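Side-chain contact in RagB/SusD family nutrient uptake outer membrane protein (Bacteroides thetaiotaomicron, PDB 7KV2), which probably captures beta-glucans at the surface of the bacterium for uptake and metabolism, as a SusD-family outer-membrane protein: residues R151-N156 with L400-Y405. Residues are numbered along the deposited sequence; the frame is centred on the assembly and turned at random.
With NA (sodium ion), chain G.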
# COMPACT_ATOMS: atom_id res chain seq x y z
N ARG A 151 7.05 12.92 -5.68
CA ARG A 151 8.21 13.00 -4.78
C ARG A 151 7.76 12.84 -3.33
O ARG A 151 8.43 12.14 -2.60
CB ARG A 151 8.96 14.33 -4.96
CG ARG A 151 10.27 14.38 -4.21
CD ARG A 151 11.18 15.50 -4.74
NE ARG A 151 10.58 16.80 -4.47
CZ ARG A 151 10.89 17.94 -5.10
NH1 ARG A 151 11.79 17.95 -6.07
NH2 ARG A 151 10.28 19.06 -4.78
N VAL A 152 6.65 13.45 -2.93
CA VAL A 152 6.07 13.34 -1.57
C VAL A 152 5.64 11.88 -1.35
O VAL A 152 5.86 11.36 -0.23
CB VAL A 152 4.92 14.34 -1.35
CG1 VAL A 152 4.28 14.17 0.02
CG2 VAL A 152 5.40 15.79 -1.51
N PHE A 153 5.08 11.25 -2.39
CA PHE A 153 4.61 9.83 -2.33
C PHE A 153 5.82 8.92 -2.02
O PHE A 153 5.78 8.09 -1.09
CB PHE A 153 3.85 9.45 -3.62
CG PHE A 153 3.12 8.13 -3.52
CD1 PHE A 153 3.78 6.92 -3.66
CD2 PHE A 153 1.79 8.09 -3.10
CE1 PHE A 153 3.12 5.71 -3.51
CE2 PHE A 153 1.14 6.89 -2.91
CZ PHE A 153 1.80 5.70 -3.13
N TYR A 154 6.96 9.15 -2.66
CA TYR A 154 8.16 8.33 -2.43
C TYR A 154 8.77 8.64 -1.05
O TYR A 154 9.23 7.69 -0.36
CB TYR A 154 9.14 8.53 -3.58
CG TYR A 154 8.70 8.06 -4.93
CD1 TYR A 154 8.39 6.72 -5.16
CD2 TYR A 154 8.72 8.91 -6.03
CE1 TYR A 154 8.08 6.26 -6.42
CE2 TYR A 154 8.37 8.46 -7.29
CZ TYR A 154 8.04 7.13 -7.49
OH TYR A 154 7.73 6.64 -8.74
N TYR A 155 8.81 9.93 -0.64
CA TYR A 155 9.32 10.32 0.70
C TYR A 155 8.42 9.74 1.80
O TYR A 155 8.93 9.36 2.83
CB TYR A 155 9.42 11.84 0.87
CG TYR A 155 10.73 12.37 0.37
CD1 TYR A 155 11.90 11.92 0.94
CD2 TYR A 155 10.83 13.32 -0.63
CE1 TYR A 155 13.15 12.36 0.52
CE2 TYR A 155 12.07 13.78 -1.06
CZ TYR A 155 13.23 13.29 -0.50
OH TYR A 155 14.48 13.71 -0.90
N ASN A 156 7.13 9.58 1.54
CA ASN A 156 6.18 9.01 2.49
C ASN A 156 6.58 7.55 2.77
O ASN A 156 6.46 7.12 3.92
CB ASN A 156 4.74 9.15 1.96
CG ASN A 156 3.75 8.65 2.96
OD1 ASN A 156 3.76 9.09 4.12
ND2 ASN A 156 2.89 7.72 2.51
N LEU A 400 -2.08 -2.70 -7.58
CA LEU A 400 -2.03 -2.48 -6.10
C LEU A 400 -2.94 -1.30 -5.80
O LEU A 400 -2.64 -0.18 -6.25
CB LEU A 400 -0.59 -2.28 -5.62
CG LEU A 400 -0.50 -2.12 -4.11
CD1 LEU A 400 -0.92 -3.40 -3.40
CD2 LEU A 400 0.91 -1.69 -3.70
N ARG A 401 -4.07 -1.55 -5.11
CA ARG A 401 -4.99 -0.44 -4.75
C ARG A 401 -4.33 0.40 -3.64
O ARG A 401 -4.01 -0.13 -2.59
CB ARG A 401 -6.34 -1.00 -4.33
CG ARG A 401 -7.23 -1.41 -5.50
CD ARG A 401 -6.70 -2.61 -6.28
NE ARG A 401 -7.78 -3.15 -7.12
CZ ARG A 401 -7.63 -4.14 -8.00
NH1 ARG A 401 -6.45 -4.70 -8.20
NH2 ARG A 401 -8.68 -4.55 -8.69
N ILE A 402 -4.17 1.69 -3.83
CA ILE A 402 -3.53 2.59 -2.83
C ILE A 402 -4.62 3.36 -2.06
O ILE A 402 -4.68 3.19 -0.83
CB ILE A 402 -2.53 3.54 -3.54
CG1 ILE A 402 -1.47 2.78 -4.33
CG2 ILE A 402 -1.91 4.49 -2.52
CD1 ILE A 402 -0.67 1.78 -3.48
N TYR A 403 -5.50 4.10 -2.77
CA TYR A 403 -6.59 4.91 -2.17
C TYR A 403 -7.93 4.51 -2.78
O TYR A 403 -8.10 4.52 -4.05
CB TYR A 403 -6.38 6.40 -2.37
CG TYR A 403 -5.12 6.89 -1.74
CD1 TYR A 403 -4.88 6.69 -0.38
CD2 TYR A 403 -4.21 7.65 -2.46
CE1 TYR A 403 -3.71 7.16 0.22
CE2 TYR A 403 -3.07 8.14 -1.86
CZ TYR A 403 -2.83 7.92 -0.51
OH TYR A 403 -1.65 8.36 0.02
N ARG A 404 -8.84 4.12 -1.88
CA ARG A 404 -10.22 3.74 -2.24
C ARG A 404 -11.16 4.73 -1.55
O ARG A 404 -10.82 5.22 -0.47
CB ARG A 404 -10.56 2.32 -1.82
CG ARG A 404 -9.61 1.30 -2.44
CD ARG A 404 -10.08 -0.13 -2.35
NE ARG A 404 -10.00 -0.78 -1.03
CZ ARG A 404 -11.03 -1.00 -0.21
NH1 ARG A 404 -12.26 -0.57 -0.49
NH2 ARG A 404 -10.83 -1.66 0.91
N TYR A 405 -12.32 4.94 -2.14
CA TYR A 405 -13.29 5.92 -1.62
C TYR A 405 -13.75 5.55 -0.22
O TYR A 405 -14.11 6.44 0.52
CB TYR A 405 -14.47 5.99 -2.57
CG TYR A 405 -15.51 7.04 -2.26
CD1 TYR A 405 -15.26 8.38 -2.46
CD2 TYR A 405 -16.79 6.68 -1.90
CE1 TYR A 405 -16.25 9.34 -2.27
CE2 TYR A 405 -17.79 7.61 -1.69
CZ TYR A 405 -17.53 8.94 -1.88
OH TYR A 405 -18.55 9.83 -1.72
NA NA G . -18.80 11.02 -4.25
O HOH W 1 -20.98 10.55 -4.55
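Phe153 reaches from helix 137-162 to the methyl branch CG2 of Ile402, which meets the edge of the Phe153 ring, near the ring plane, with CE2 and CZ each 3.9 Å from that methyl. With CG anti to the backbone N (chi1 -169°), the phenyl ring extends away from the helix and spans the distance between the two backbones, whose CA atoms at Phe153 and Ile402 are 10.9 Å apart. The same methyl is shared with a second ring on its own strand, since Ile402 CG2 sits 3.8 Å above the plane of the Tyr403 ring, over its centre. One methyl therefore meets a phenyl edge and a phenol face. Tyr403 brings its hydroxyl obliquely to Phe153, OH lying 4.3 Å from CE2, but that oxygen finds its hydrogen bond at Glu226 on helix 217-231. Ile402 and Tyr403 together lie opposite Phe275 in a classic beta bulge, consistent with two consecutive side chains turning to the same side, in the two-stranded antiparallel sheet of 273-277 and 400-404. The contact thus links helix 137-162, in the helical N-terminal part of the SusD fold, to a small sheet that comes later in the chain. Helix 217-231 also packs on both rings, through Met219 against Phe153 and Met222 and Leu223 against Tyr403. Beyond the strand the chain leads to Tyr405, remote from the Phe153 ring; the Tyr405 OH binds the sodium ion at 2.8 Å alongside the backbone oxygens of Ile248, Ser250 and Tyr253; a water at 2.2 Å is a further ligand.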